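Local coordinates for EGF family domain-containing protein (Toxoplasma gondii, PDB 4Z80) that binds a peptide of the rhoptry neck protein RON2L1 and, as a member of the AMA family, probably takes part in the parasite's invasion of host cells, at residues S277-F282 and R290-H295; Y98-A103 and M329-S334; H160-V165 and N184-S189; S180-F185 and C255-R260; Y206-F211 and V239-K244. All coordinates share one frame; numbering follows the deposited sequence.

Contact 1: residues S277-F282 and R290-H295; sequences SLPAMF and RLLGYH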
# COMPACT_ATOMS: atom_id res chain seq x y z
N SER A 277 2.22 7.99 -6.32
CA SER A 277 1.30 6.86 -6.25
C SER A 277 1.79 5.79 -5.28
O SER A 277 1.79 4.60 -5.58
CB SER A 277 1.09 6.28 -7.65
OG SER A 277 0.58 7.29 -8.51
N LEU A 278 2.16 6.24 -4.09
CA LEU A 278 2.78 5.35 -3.11
C LEU A 278 1.78 4.33 -2.59
O LEU A 278 0.63 4.67 -2.31
CB LEU A 278 3.35 6.15 -1.95
CG LEU A 278 4.49 7.11 -2.29
CD1 LEU A 278 4.95 7.83 -1.03
CD2 LEU A 278 5.65 6.40 -2.95
N PRO A 279 2.22 3.08 -2.41
CA PRO A 279 1.37 2.12 -1.73
C PRO A 279 1.32 2.41 -0.23
O PRO A 279 2.07 3.26 0.27
CB PRO A 279 2.06 0.78 -2.03
CG PRO A 279 3.49 1.12 -2.11
CD PRO A 279 3.56 2.53 -2.69
N ALA A 280 0.43 1.73 0.48
CA ALA A 280 0.23 1.98 1.89
C ALA A 280 -0.18 0.72 2.63
O ALA A 280 -0.69 -0.23 2.03
CB ALA A 280 -0.83 3.08 2.10
N MET A 281 0.07 0.73 3.93
CA MET A 281 -0.41 -0.29 4.85
C MET A 281 -1.55 0.27 5.70
O MET A 281 -1.39 1.31 6.33
CB MET A 281 0.71 -0.77 5.76
CG MET A 281 1.87 -1.44 5.05
SD MET A 281 1.40 -2.91 4.12
CE MET A 281 0.63 -3.88 5.40
N PHE A 282 -2.68 -0.42 5.72
CA PHE A 282 -3.78 -0.09 6.62
C PHE A 282 -3.91 -1.14 7.69
O PHE A 282 -3.82 -2.34 7.41
CB PHE A 282 -5.08 0.04 5.84
CG PHE A 282 -6.24 0.53 6.67
CD1 PHE A 282 -6.28 1.84 7.10
CD2 PHE A 282 -7.28 -0.32 6.99
CE1 PHE A 282 -7.34 2.30 7.86
CE2 PHE A 282 -8.35 0.14 7.75
CZ PHE A 282 -8.38 1.45 8.19
N ARG A 290 -0.47 4.00 6.89
CA ARG A 290 0.95 4.34 6.78
C ARG A 290 1.40 4.24 5.33
O ARG A 290 1.30 3.18 4.72
CB ARG A 290 1.79 3.40 7.65
CG ARG A 290 3.19 3.91 7.90
CD ARG A 290 3.22 4.85 9.11
NE ARG A 290 4.55 5.43 9.31
CZ ARG A 290 5.59 4.76 9.78
NH1 ARG A 290 5.46 3.48 10.10
NH2 ARG A 290 6.76 5.36 9.93
N LEU A 291 1.86 5.35 4.77
CA LEU A 291 2.39 5.37 3.41
C LEU A 291 3.73 4.65 3.38
O LEU A 291 4.53 4.79 4.30
CB LEU A 291 2.55 6.80 2.91
CG LEU A 291 1.27 7.65 2.88
CD1 LEU A 291 1.61 9.06 2.45
CD2 LEU A 291 0.20 7.05 1.98
N LEU A 292 3.96 3.88 2.31
CA LEU A 292 5.25 3.23 2.07
C LEU A 292 6.03 4.05 1.05
O LEU A 292 5.46 4.58 0.09
CB LEU A 292 5.07 1.80 1.58
CG LEU A 292 4.25 0.87 2.48
CD1 LEU A 292 4.10 -0.49 1.81
CD2 LEU A 292 4.88 0.73 3.85
N GLY A 293 7.34 4.13 1.24
CA GLY A 293 8.17 4.94 0.37
C GLY A 293 8.63 4.23 -0.89
O GLY A 293 9.13 4.85 -1.82
N TYR A 294 8.46 2.91 -0.91
CA TYR A 294 8.95 2.07 -1.99
C TYR A 294 7.83 1.25 -2.62
O TYR A 294 6.94 0.74 -1.91
CB TYR A 294 10.02 1.11 -1.47
CG TYR A 294 11.32 1.73 -0.99
CD1 TYR A 294 11.90 2.79 -1.66
CD2 TYR A 294 11.97 1.21 0.12
CE1 TYR A 294 13.11 3.33 -1.23
CE2 TYR A 294 13.18 1.73 0.55
CZ TYR A 294 13.74 2.79 -0.12
OH TYR A 294 14.96 3.33 0.31
N HIS A 295 7.88 1.12 -3.94
CA HIS A 295 6.94 0.30 -4.71
C HIS A 295 7.34 -1.17 -4.75
O HIS A 295 6.49 -2.04 -4.97
CB HIS A 295 6.82 0.82 -6.14
CG HIS A 295 6.28 2.20 -6.24
ND1 HIS A 295 4.93 2.48 -6.13
CD2 HIS A 295 6.90 3.39 -6.42
CE1 HIS A 295 4.75 3.79 -6.26
NE2 HIS A 295 5.93 4.36 -6.44
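Met281 and Arg290 pair across a beta hairpin formed by strands 280-283 and 289-291, within the family region of apical membrane antigen 1. They are an antiparallel hydrogen-bonded pair. Met281 N gives its hydrogen to Arg290 O at 2.9 Å, and Arg290 N answers to Met281 O at the same distance. Both bonds lie in the carbonyl plane. The next pair, Ala280 with Leu291, is non-hydrogen-bonded. Beyond it a third backbone bond closes the ladder. Leu292 N donates to Pro279 O at 2.8 Å, nearly straight at 169°, although the donor is tilted from the carbonyl plane.

Apolar contacts flank this ladder. Ala280 CB and Leu291 CD2 meet at 4.1 Å on the side where helix 252-262 packs. Met281 and Leu292 meet near Tyr331, with Met281 CG 3.9 Å from Leu292 CD2. Bends at chi2 and chi3 then turn the sulfur end of Met281 away. The Arg290 guanidinium also leaves the pair, and its NH1 bonds to Lys118 O.

Where the strands end, side chains pack on backbone oxygens. Leu278 spreads over Leu292 O, and its CB is 3.3 Å from that oxygen. Pro279 CG lies 3.5 Å from Tyr294 O. His295 crosses Pro279 at about a right angle. With CG anti to its own carbonyl carbon (chi1 -63°), its ring is brought against the 277-279 backbone. Ser277 O meets the ring edge in plane, 3.1 Å from His295 CE1.

Contact 2: residues Y98-A103 and M329-S334; sequences YGKVIA and MVYVTS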
# COMPACT_ATOMS: atom_id res chain seq x y z
N TYR A 98 -5.49 -8.39 1.74
CA TYR A 98 -5.56 -8.60 3.17
C TYR A 98 -4.51 -9.58 3.67
O TYR A 98 -4.34 -10.69 3.12
CB TYR A 98 -6.97 -9.07 3.56
CG TYR A 98 -8.02 -8.02 3.26
CD1 TYR A 98 -8.20 -6.94 4.12
CD2 TYR A 98 -8.80 -8.08 2.12
CE1 TYR A 98 -9.14 -5.96 3.85
CE2 TYR A 98 -9.74 -7.10 1.84
CZ TYR A 98 -9.90 -6.05 2.71
OH TYR A 98 -10.84 -5.08 2.44
N GLY A 99 -3.79 -9.16 4.70
CA GLY A 99 -2.76 -9.96 5.32
C GLY A 99 -1.37 -9.72 4.75
O GLY A 99 -0.38 -10.11 5.35
N LYS A 100 -1.30 -9.06 3.59
CA LYS A 100 -0.02 -8.88 2.90
C LYS A 100 0.87 -7.84 3.57
O LYS A 100 0.52 -6.66 3.66
CB LYS A 100 -0.27 -8.49 1.44
CG LYS A 100 0.98 -8.12 0.63
CD LYS A 100 0.62 -7.92 -0.84
CE LYS A 100 1.77 -7.34 -1.66
NZ LYS A 100 1.42 -7.28 -3.11
N VAL A 101 2.05 -8.29 3.99
CA VAL A 101 3.06 -7.45 4.62
C VAL A 101 4.38 -7.62 3.86
O VAL A 101 4.71 -8.74 3.45
CB VAL A 101 3.25 -7.82 6.11
CG1 VAL A 101 4.43 -7.08 6.73
CG2 VAL A 101 1.96 -7.55 6.88
N ILE A 102 5.12 -6.54 3.68
CA ILE A 102 6.45 -6.63 3.09
C ILE A 102 7.45 -6.97 4.19
O ILE A 102 7.80 -6.14 5.02
CB ILE A 102 6.86 -5.32 2.39
CG1 ILE A 102 5.79 -4.90 1.38
CG2 ILE A 102 8.21 -5.50 1.71
CD1 ILE A 102 5.36 -5.99 0.38
N ALA A 103 7.89 -8.23 4.17
CA ALA A 103 8.79 -8.77 5.18
C ALA A 103 10.24 -8.60 4.77
O ALA A 103 10.59 -8.77 3.60
CB ALA A 103 8.49 -10.25 5.40
N MET A 329 -3.60 -6.52 8.89
CA MET A 329 -2.90 -5.62 7.97
C MET A 329 -3.43 -5.76 6.56
O MET A 329 -3.90 -6.82 6.16
CB MET A 329 -1.40 -5.90 7.99
CG MET A 329 -0.73 -5.73 9.34
SD MET A 329 -1.10 -4.16 10.15
CE MET A 329 -0.57 -2.99 8.91
N VAL A 330 -3.37 -4.65 5.83
CA VAL A 330 -3.85 -4.60 4.45
C VAL A 330 -2.85 -3.83 3.61
O VAL A 330 -2.50 -2.70 3.93
CB VAL A 330 -5.23 -3.90 4.34
CG1 VAL A 330 -5.87 -4.21 3.02
CG2 VAL A 330 -6.15 -4.30 5.49
N TYR A 331 -2.39 -4.45 2.52
CA TYR A 331 -1.55 -3.79 1.54
C TYR A 331 -2.46 -3.13 0.50
O TYR A 331 -3.23 -3.79 -0.17
CB TYR A 331 -0.59 -4.80 0.88
CG TYR A 331 0.45 -4.17 -0.03
CD1 TYR A 331 0.18 -3.95 -1.38
CD2 TYR A 331 1.70 -3.80 0.46
CE1 TYR A 331 1.14 -3.37 -2.22
CE2 TYR A 331 2.65 -3.23 -0.37
CZ TYR A 331 2.37 -3.01 -1.70
OH TYR A 331 3.32 -2.43 -2.52
N VAL A 332 -2.34 -1.81 0.40
CA VAL A 332 -3.24 -0.99 -0.38
C VAL A 332 -2.46 -0.19 -1.41
O VAL A 332 -1.55 0.54 -1.05
CB VAL A 332 -3.99 -0.01 0.55
CG1 VAL A 332 -4.86 0.95 -0.22
CG2 VAL A 332 -4.81 -0.79 1.58
N THR A 333 -2.80 -0.31 -2.69
CA THR A 333 -2.16 0.54 -3.68
C THR A 333 -2.87 1.88 -3.80
O THR A 333 -4.03 2.04 -3.38
CB THR A 333 -2.08 -0.13 -5.06
OG1 THR A 333 -3.38 -0.15 -5.67
CG2 THR A 333 -1.54 -1.55 -4.95
N SER A 334 -2.17 2.84 -4.37
CA SER A 334 -2.70 4.20 -4.52
C SER A 334 -3.95 4.18 -5.39
O SER A 334 -4.83 5.03 -5.24
CB SER A 334 -1.62 5.10 -5.12
OG SER A 334 -1.95 6.47 -5.05
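Lys100 lies over one face of the Tyr331 ring. Its CE sits 3.9 Å from the ring centroid in a CH-pi contact, 16° off the normal. Its NZ is 4.3 Å from the centroid of the same Tyr331 ring, which makes a cation-pi contact. The chain gets there fully extended, with CG anti to the backbone N (chi1 174°). Its earlier carbons run past Tyr331 CB. The ammonium is held further by Gln297 OE1 and Tyr57 O, which should fix it above the ring. Elsewhere on the same ring, Ile102 CD1 comes within 3.9 Å of Tyr331 CE2.

Tyr331 belongs to strand 329-332 of a four-stranded antiparallel sheet. Strand 97-98 is one of its outer strands and lies next to 329-332. Tyr98 and Val330 are a non-hydrogen-bonded pair whose side chains lie side by side and point the same way. Both methyls of Val330 touch the Tyr98 ring, Val330 CG2 being 3.6 Å from Tyr98 CD1. The adjoining bond runs from Gly99 N to Met329 O at 2.8 Å.

Gly99 then turns the chain out of the sheet. At its phi/psi of 93°/-14° a CB would jam against Tyr98 O, which by itself calls for glycine. After the turn, Val101 CG2 rests 3.9 Å from Met329 CB. Val101 also pairs with Met321, so 101-104 joins strand 318-321 in a separate sheet. Lys100 O is buried here, with no polar partner in the model.

Contact 3: residues H160-V165 and N184-S189; sequences HCPYNV and NFVTES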
# COMPACT_ATOMS: atom_id res chain seq x y z
N HIS A 160 3.88 22.25 6.07
CA HIS A 160 2.57 21.80 5.64
C HIS A 160 2.55 21.63 4.13
O HIS A 160 3.44 22.11 3.43
CB HIS A 160 1.48 22.78 6.09
CG HIS A 160 1.62 24.14 5.50
ND1 HIS A 160 2.56 25.05 5.93
CD2 HIS A 160 0.95 24.75 4.49
CE1 HIS A 160 2.46 26.16 5.22
NE2 HIS A 160 1.49 26.00 4.33
N CYS A 161 1.53 20.93 3.66
CA CYS A 161 1.34 20.65 2.25
C CYS A 161 -0.08 21.03 1.83
O CYS A 161 -1.04 20.61 2.48
CB CYS A 161 1.60 19.18 1.96
SG CYS A 161 1.34 18.77 0.22
N PRO A 162 -0.24 21.83 0.76
CA PRO A 162 0.79 22.44 -0.09
C PRO A 162 1.48 23.59 0.63
O PRO A 162 0.78 24.45 1.19
CB PRO A 162 -0.00 22.94 -1.30
CG PRO A 162 -1.35 23.24 -0.75
CD PRO A 162 -1.60 22.18 0.30
N TYR A 163 2.81 23.63 0.64
CA TYR A 163 3.51 24.64 1.43
C TYR A 163 3.28 26.05 0.88
O TYR A 163 3.21 27.01 1.65
CB TYR A 163 5.01 24.35 1.51
CG TYR A 163 5.76 25.48 2.20
CD1 TYR A 163 5.76 25.59 3.58
CD2 TYR A 163 6.42 26.45 1.46
CE1 TYR A 163 6.41 26.63 4.22
CE2 TYR A 163 7.09 27.49 2.09
CZ TYR A 163 7.08 27.58 3.46
OH TYR A 163 7.73 28.63 4.07
N ASN A 164 3.20 26.18 -0.44
CA ASN A 164 2.87 27.47 -1.04
C ASN A 164 1.85 27.30 -2.16
O ASN A 164 1.54 26.17 -2.54
CB ASN A 164 4.14 28.18 -1.56
CG ASN A 164 4.80 27.46 -2.72
OD1 ASN A 164 4.13 27.01 -3.65
ND2 ASN A 164 6.12 27.38 -2.69
N VAL A 165 1.32 28.40 -2.67
CA VAL A 165 0.21 28.30 -3.62
C VAL A 165 0.66 27.77 -4.97
O VAL A 165 -0.16 27.28 -5.74
CB VAL A 165 -0.50 29.66 -3.81
CG1 VAL A 165 -1.13 30.11 -2.51
CG2 VAL A 165 0.46 30.70 -4.32
N ASN A 184 -9.63 17.23 -0.35
CA ASN A 184 -9.97 18.51 0.26
C ASN A 184 -9.23 18.76 1.57
O ASN A 184 -9.39 19.81 2.19
CB ASN A 184 -11.49 18.60 0.49
CG ASN A 184 -12.03 17.55 1.43
OD1 ASN A 184 -11.28 16.80 2.07
ND2 ASN A 184 -13.35 17.49 1.54
N PHE A 185 -8.41 17.80 1.98
CA PHE A 185 -7.64 17.88 3.21
C PHE A 185 -6.19 18.25 2.92
O PHE A 185 -5.34 18.25 3.81
CB PHE A 185 -7.68 16.54 3.96
CG PHE A 185 -7.21 15.39 3.12
CD1 PHE A 185 -8.09 14.72 2.28
CD2 PHE A 185 -5.88 15.02 3.11
CE1 PHE A 185 -7.66 13.68 1.49
CE2 PHE A 185 -5.44 13.98 2.32
CZ PHE A 185 -6.34 13.31 1.50
N VAL A 186 -5.90 18.56 1.66
CA VAL A 186 -4.56 18.97 1.28
C VAL A 186 -4.66 20.02 0.16
O VAL A 186 -4.21 19.82 -0.97
CB VAL A 186 -3.69 17.72 0.89
CG1 VAL A 186 -4.33 16.93 -0.24
CG2 VAL A 186 -2.26 18.11 0.58
N THR A 187 -5.27 21.16 0.50
CA THR A 187 -5.44 22.26 -0.44
C THR A 187 -4.90 23.56 0.16
O THR A 187 -4.51 23.60 1.32
CB THR A 187 -6.91 22.48 -0.80
OG1 THR A 187 -7.61 22.95 0.36
CG2 THR A 187 -7.54 21.18 -1.29
N GLU A 188 -4.90 24.61 -0.66
CA GLU A 188 -4.55 25.96 -0.21
C GLU A 188 -5.28 26.36 1.05
O GLU A 188 -4.68 26.87 2.00
CB GLU A 188 -4.88 26.98 -1.29
CG GLU A 188 -3.76 27.35 -2.21
CD GLU A 188 -4.16 28.49 -3.14
OE1 GLU A 188 -4.58 29.55 -2.63
OE2 GLU A 188 -4.06 28.31 -4.37
N SER A 189 -6.59 26.15 1.04
CA SER A 189 -7.46 26.63 2.11
C SER A 189 -7.54 25.66 3.28
O SER A 189 -7.98 26.03 4.37
CB SER A 189 -8.86 26.89 1.56
OG SER A 189 -9.40 25.73 0.97
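A cis peptide bond joins Cys161 to Pro162, and the proline ring faces the 184-189 loop. Pro162 CD is 3.4 Å from Thr187 O, and its CG also touches the Thr187 carbonyl carbon. Val186 fills the place beside it. Its CG2, anti to the backbone N, reaches Cys161 O at 3.4 Å. The same methyl lies 3.7 Å from Cys161 SG. That sulfur is tied to Cys265 by a disulfide, so the methyl packs beside a covalent crosslink.

At the outer end the carboxylate of Glu188 lies against Val165, with Glu188 CD 3.5 Å from Val165 CG1. Glu188 gets there with an unusual chi1 of -95°, off the staggered positions. Val165 begins helix 165-172. Asn164 before it is the N-cap, and its OD1 takes the N-H of Val167.

Within the loop, Thr187 OG1 bonds to Asn190 N. Val186 and Thr187 both stand opposite Asn190, which fits a classic beta bulge. Tyr163 OH bonds to Ser18 of the RON2L1 peptide chain. The contact is thus a cis-proline turn beside the Cys161-Cys265 disulfide, leading into helix 165-172 where the peptide binds.

Contact 4: residues S180-F185 and C255-R260; sequences STVCNF and CSILSR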
# COMPACT_ATOMS: atom_id res chain seq x y z
N SER A 180 -9.75 18.26 -6.24
CA SER A 180 -9.75 19.12 -5.05
C SER A 180 -10.82 18.74 -4.03
O SER A 180 -10.70 19.08 -2.85
CB SER A 180 -9.94 20.58 -5.47
OG SER A 180 -11.16 20.77 -6.15
N THR A 181 -11.87 18.04 -4.46
CA THR A 181 -12.90 17.60 -3.54
C THR A 181 -12.46 16.33 -2.83
O THR A 181 -12.55 16.23 -1.61
CB THR A 181 -14.23 17.35 -4.26
OG1 THR A 181 -14.65 18.57 -4.89
CG2 THR A 181 -15.31 16.88 -3.29
N VAL A 182 -11.98 15.36 -3.60
CA VAL A 182 -11.46 14.13 -3.01
C VAL A 182 -10.29 14.47 -2.07
O VAL A 182 -10.18 13.91 -0.98
CB VAL A 182 -11.02 13.13 -4.09
CG1 VAL A 182 -10.24 11.95 -3.48
CG2 VAL A 182 -12.23 12.64 -4.86
N CYS A 183 -9.45 15.40 -2.50
CA CYS A 183 -8.26 15.78 -1.75
C CYS A 183 -8.47 17.08 -0.98
O CYS A 183 -7.58 17.92 -0.94
CB CYS A 183 -7.07 15.95 -2.69
SG CYS A 183 -6.74 14.50 -3.72
N ASN A 184 -9.63 17.23 -0.35
CA ASN A 184 -9.97 18.51 0.26
C ASN A 184 -9.23 18.76 1.57
O ASN A 184 -9.39 19.81 2.19
CB ASN A 184 -11.49 18.60 0.49
CG ASN A 184 -12.03 17.55 1.43
OD1 ASN A 184 -11.28 16.80 2.07
ND2 ASN A 184 -13.35 17.49 1.54
N PHE A 185 -8.41 17.80 1.98
CA PHE A 185 -7.64 17.88 3.21
C PHE A 185 -6.19 18.25 2.92
O PHE A 185 -5.34 18.25 3.81
CB PHE A 185 -7.68 16.54 3.96
CG PHE A 185 -7.21 15.39 3.12
CD1 PHE A 185 -8.09 14.72 2.28
CD2 PHE A 185 -5.88 15.02 3.11
CE1 PHE A 185 -7.66 13.68 1.49
CE2 PHE A 185 -5.44 13.98 2.32
CZ PHE A 185 -6.34 13.31 1.50
N CYS A 255 -7.59 4.97 2.90
CA CYS A 255 -6.14 5.00 3.04
C CYS A 255 -5.48 5.27 1.68
O CYS A 255 -4.53 6.04 1.59
CB CYS A 255 -5.66 3.69 3.66
SG CYS A 255 -3.90 3.63 4.05
N SER A 256 -6.00 4.64 0.62
CA SER A 256 -5.46 4.89 -0.72
C SER A 256 -5.62 6.36 -1.14
O SER A 256 -4.78 6.90 -1.85
CB SER A 256 -6.11 3.97 -1.77
OG SER A 256 -7.42 4.39 -2.14
N ILE A 257 -6.69 7.01 -0.68
CA ILE A 257 -6.92 8.41 -1.01
C ILE A 257 -5.83 9.28 -0.40
O ILE A 257 -5.37 10.24 -1.01
CB ILE A 257 -8.31 8.90 -0.53
CG1 ILE A 257 -9.42 8.27 -1.39
CG2 ILE A 257 -8.42 10.44 -0.56
CD1 ILE A 257 -10.84 8.56 -0.91
N LEU A 258 -5.40 8.95 0.82
CA LEU A 258 -4.30 9.69 1.43
C LEU A 258 -3.07 9.64 0.51
O LEU A 258 -2.41 10.66 0.31
CB LEU A 258 -3.95 9.14 2.82
CG LEU A 258 -2.81 9.86 3.55
CD1 LEU A 258 -3.14 11.35 3.76
CD2 LEU A 258 -2.50 9.18 4.87
N SER A 259 -2.78 8.48 -0.06
CA SER A 259 -1.67 8.38 -1.01
C SER A 259 -1.90 9.18 -2.28
O SER A 259 -1.04 9.94 -2.72
CB SER A 259 -1.41 6.92 -1.39
OG SER A 259 -0.61 6.88 -2.57
N ARG A 260 -3.07 9.00 -2.89
CA ARG A 260 -3.42 9.69 -4.12
C ARG A 260 -3.15 11.18 -4.02
O ARG A 260 -2.61 11.81 -4.94
CB ARG A 260 -4.90 9.45 -4.45
CG ARG A 260 -5.39 10.21 -5.65
CD ARG A 260 -6.86 9.98 -5.89
NE ARG A 260 -7.33 10.80 -7.00
CZ ARG A 260 -8.59 10.82 -7.43
NH1 ARG A 260 -9.51 10.07 -6.84
NH2 ARG A 260 -8.92 11.59 -8.46
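Arg260, which meets Val182 through its guanidinium, gives its backbone N-H to Ser256 O at 2.9 Å. This is a regular bond of helix 252-262. The Arg260 side chain runs extended from CG to NE and crosses Val182 at about a right angle. Its NH1 comes 3.9 Å from Val182 CG1. The guanidinium is held from outside both segments. NE bonds to Glu177 O, and Trp30 makes a cation-pi contact with the group.

The rest of the interface is apolar. Val182 CG1 also touches Ile257 CG2, at 3.8 Å. This methyl of Ile257 serves two partners, because it also lies at the edge of the Phe185 ring, 3.9 Å from Phe185 CE1. The ring comes from a loop that folds on the helix through a type I beta turn, Thr181 to Asn184. The turn's closing bond, from Asn184 N to Thr181 O, is weak. A disulfide from Cys183 to Cys261 pins the turn covalently to the same helix.

The other flank of the ring, at CE2, reaches Leu258. Phe185 CE2 is 3.8 Å from Leu258 CD1, and the two side chains cross at about a right angle. Leu258 CB points away from the loop, but with chi1 at 180° and chi2 at 60° its CD1 branch is the one that reaches the ring. A bound glycerol, probably from the crystallisation liquor, lies about 4 Å from the Phe185 side chain.

Contact 5: residues Y206-F211 and V239-K244; sequences YTEYAF and VTKGMK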
# COMPACT_ATOMS: atom_id res chain seq x y z
N TYR A 206 5.32 25.32 17.55
CA TYR A 206 4.42 24.51 16.74
C TYR A 206 4.12 23.19 17.44
O TYR A 206 4.80 22.82 18.39
CB TYR A 206 5.04 24.22 15.36
CG TYR A 206 6.39 23.55 15.44
CD1 TYR A 206 6.50 22.17 15.52
CD2 TYR A 206 7.56 24.30 15.44
CE1 TYR A 206 7.73 21.55 15.60
CE2 TYR A 206 8.80 23.70 15.52
CZ TYR A 206 8.88 22.32 15.60
OH TYR A 206 10.11 21.71 15.67
N THR A 207 3.10 22.50 16.95
CA THR A 207 2.82 21.14 17.39
C THR A 207 3.13 20.20 16.22
O THR A 207 2.74 20.46 15.08
CB THR A 207 1.36 20.96 17.85
OG1 THR A 207 1.09 21.85 18.94
CG2 THR A 207 1.12 19.53 18.31
N GLU A 208 3.84 19.12 16.52
CA GLU A 208 4.27 18.17 15.50
C GLU A 208 3.21 17.12 15.22
O GLU A 208 2.70 16.48 16.14
CB GLU A 208 5.57 17.48 15.93
CG GLU A 208 6.14 16.51 14.89
CD GLU A 208 7.29 15.68 15.43
OE1 GLU A 208 7.84 16.02 16.50
OE2 GLU A 208 7.66 14.68 14.77
N TYR A 209 2.89 16.94 13.94
CA TYR A 209 2.00 15.88 13.49
C TYR A 209 2.74 15.06 12.43
O TYR A 209 3.92 14.77 12.60
CB TYR A 209 0.68 16.45 12.96
CG TYR A 209 -0.14 17.14 14.03
CD1 TYR A 209 -0.77 16.40 15.03
CD2 TYR A 209 -0.28 18.52 14.05
CE1 TYR A 209 -1.52 17.02 16.01
CE2 TYR A 209 -1.03 19.15 15.03
CZ TYR A 209 -1.65 18.39 16.01
OH TYR A 209 -2.40 18.99 16.99
N ALA A 210 2.05 14.71 11.35
CA ALA A 210 2.63 13.89 10.28
C ALA A 210 1.67 13.89 9.10
O ALA A 210 0.48 14.09 9.29
CB ALA A 210 2.88 12.48 10.75
N PHE A 211 2.19 13.67 7.89
CA PHE A 211 1.30 13.53 6.74
C PHE A 211 0.58 12.17 6.71
O PHE A 211 -0.41 12.02 5.99
CB PHE A 211 2.07 13.71 5.42
CG PHE A 211 2.57 15.11 5.17
CD1 PHE A 211 2.14 16.20 5.92
CD2 PHE A 211 3.49 15.33 4.16
CE1 PHE A 211 2.62 17.48 5.65
CE2 PHE A 211 3.98 16.60 3.89
CZ PHE A 211 3.54 17.67 4.64
N VAL A 239 11.32 9.86 16.92
CA VAL A 239 10.05 9.15 17.04
C VAL A 239 8.94 9.99 16.43
O VAL A 239 8.73 11.15 16.82
CB VAL A 239 9.69 8.82 18.50
CG1 VAL A 239 8.38 8.05 18.57
CG2 VAL A 239 10.80 8.00 19.14
N THR A 240 8.23 9.42 15.46
CA THR A 240 7.21 10.16 14.74
C THR A 240 5.97 10.44 15.59
O THR A 240 5.68 9.73 16.56
CB THR A 240 6.76 9.42 13.48
OG1 THR A 240 6.12 8.19 13.85
CG2 THR A 240 7.93 9.12 12.56
N LYS A 241 5.26 11.48 15.20
CA LYS A 241 3.94 11.77 15.73
C LYS A 241 2.88 11.31 14.74
O LYS A 241 3.21 10.85 13.65
CB LYS A 241 3.79 13.27 15.99
CG LYS A 241 4.78 13.82 17.00
CD LYS A 241 4.49 13.35 18.41
CE LYS A 241 5.30 14.14 19.42
NZ LYS A 241 6.72 14.31 18.99
N GLY A 242 1.62 11.44 15.13
CA GLY A 242 0.52 11.03 14.27
C GLY A 242 -0.07 12.17 13.47
O GLY A 242 0.23 13.34 13.73
N MET A 243 -0.91 11.84 12.49
CA MET A 243 -1.67 12.86 11.76
C MET A 243 -2.51 13.68 12.72
O MET A 243 -2.99 13.16 13.72
CB MET A 243 -2.60 12.23 10.72
CG MET A 243 -1.90 11.38 9.66
SD MET A 243 -3.10 10.54 8.61
CE MET A 243 -3.70 11.91 7.64
N LYS A 244 -2.70 14.94 12.38
CA LYS A 244 -3.59 15.80 13.16
C LYS A 244 -5.01 15.25 13.13
O LYS A 244 -5.71 15.26 14.14
CB LYS A 244 -3.55 17.23 12.64
CG LYS A 244 -4.37 18.21 13.45
CD LYS A 244 -4.17 19.62 12.94
CE LYS A 244 -5.06 20.63 13.65
NZ LYS A 244 -4.88 21.99 13.05
O HOH W 1 6.18 13.19 13.11
O HOH W 2 -1.39 15.95 9.83
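Glu208 and Lys241 meet where strand 207-208, half of a two-stranded antiparallel sheet with 195-196, is crossed by the loop after strand 238-239. Glu208 leaves the backbone with CG anti to N (chi1 -177°) and runs extended across Lys241. Its CB is 3.9 Å from Lys241 CG. Its own CG packs on that same carbon, and its CD comes closer still to it. At the tip, Glu208 OE1 forms a salt bridge with Lys241 NZ at 3.2 Å. The ammonium stands above the carboxylate plane, 67° out of it. Lys241 bends at chi2 and chi4 to make this return. The other oxygen, OE2, bonds to His238 NE2 and accepts from a water at 2.7 Å. That water also donates to Tyr209 O and accepts from Lys241 N, so it ties the two backbones together. The carboxylate therefore has several partners: Lys241, His238, the water and, weakly, Tyr222 OH.

Tyr209 carries the neighbouring contact. Lys244 lies over one face of its ring, with CB 3.6 Å from the ring centroid and almost on the normal. The lysine continues extended over the ring to a salt bridge with Asp196, while Tyr209 OH bonds to Gln199.

Beyond the ring, a second water donates to Ala210 O and accepts from Lys244 N at 3.0 Å. Met243 CA makes a CA-H...O contact with Ala210 O at 3.5 Å. Ala210 CB rests against Lys241 O. Gly242 O comes in plane at the edge of the Tyr209 ring, 3.5 Å from Tyr209 CD1.

In the fold
Contacts 1 and 2 share one antiparallel sheet, with centres 9 Å apart. They are joined by Ala280 N to Val332 O and Phe282 O to Val330 N, both 2.8 Å and probable hydrogen bonds. The helix of contact 4 packs on this sheet. There Ser259 OG probably bonds both Leu278 O (2.6 Å) and Ser334 OG (2.8 Å). Contacts 3 and 4 share Asn184 and Phe185, and their centres are 12 Å apart. Phe211 of contact 5 packs on Cys161 of contact 3, and Leu258 of contact 4 touches Met243 of contact 5. The RON2L1 peptide reaches contact 3, and also Tyr206 of contact 5, but not contacts 1, 2 and 4.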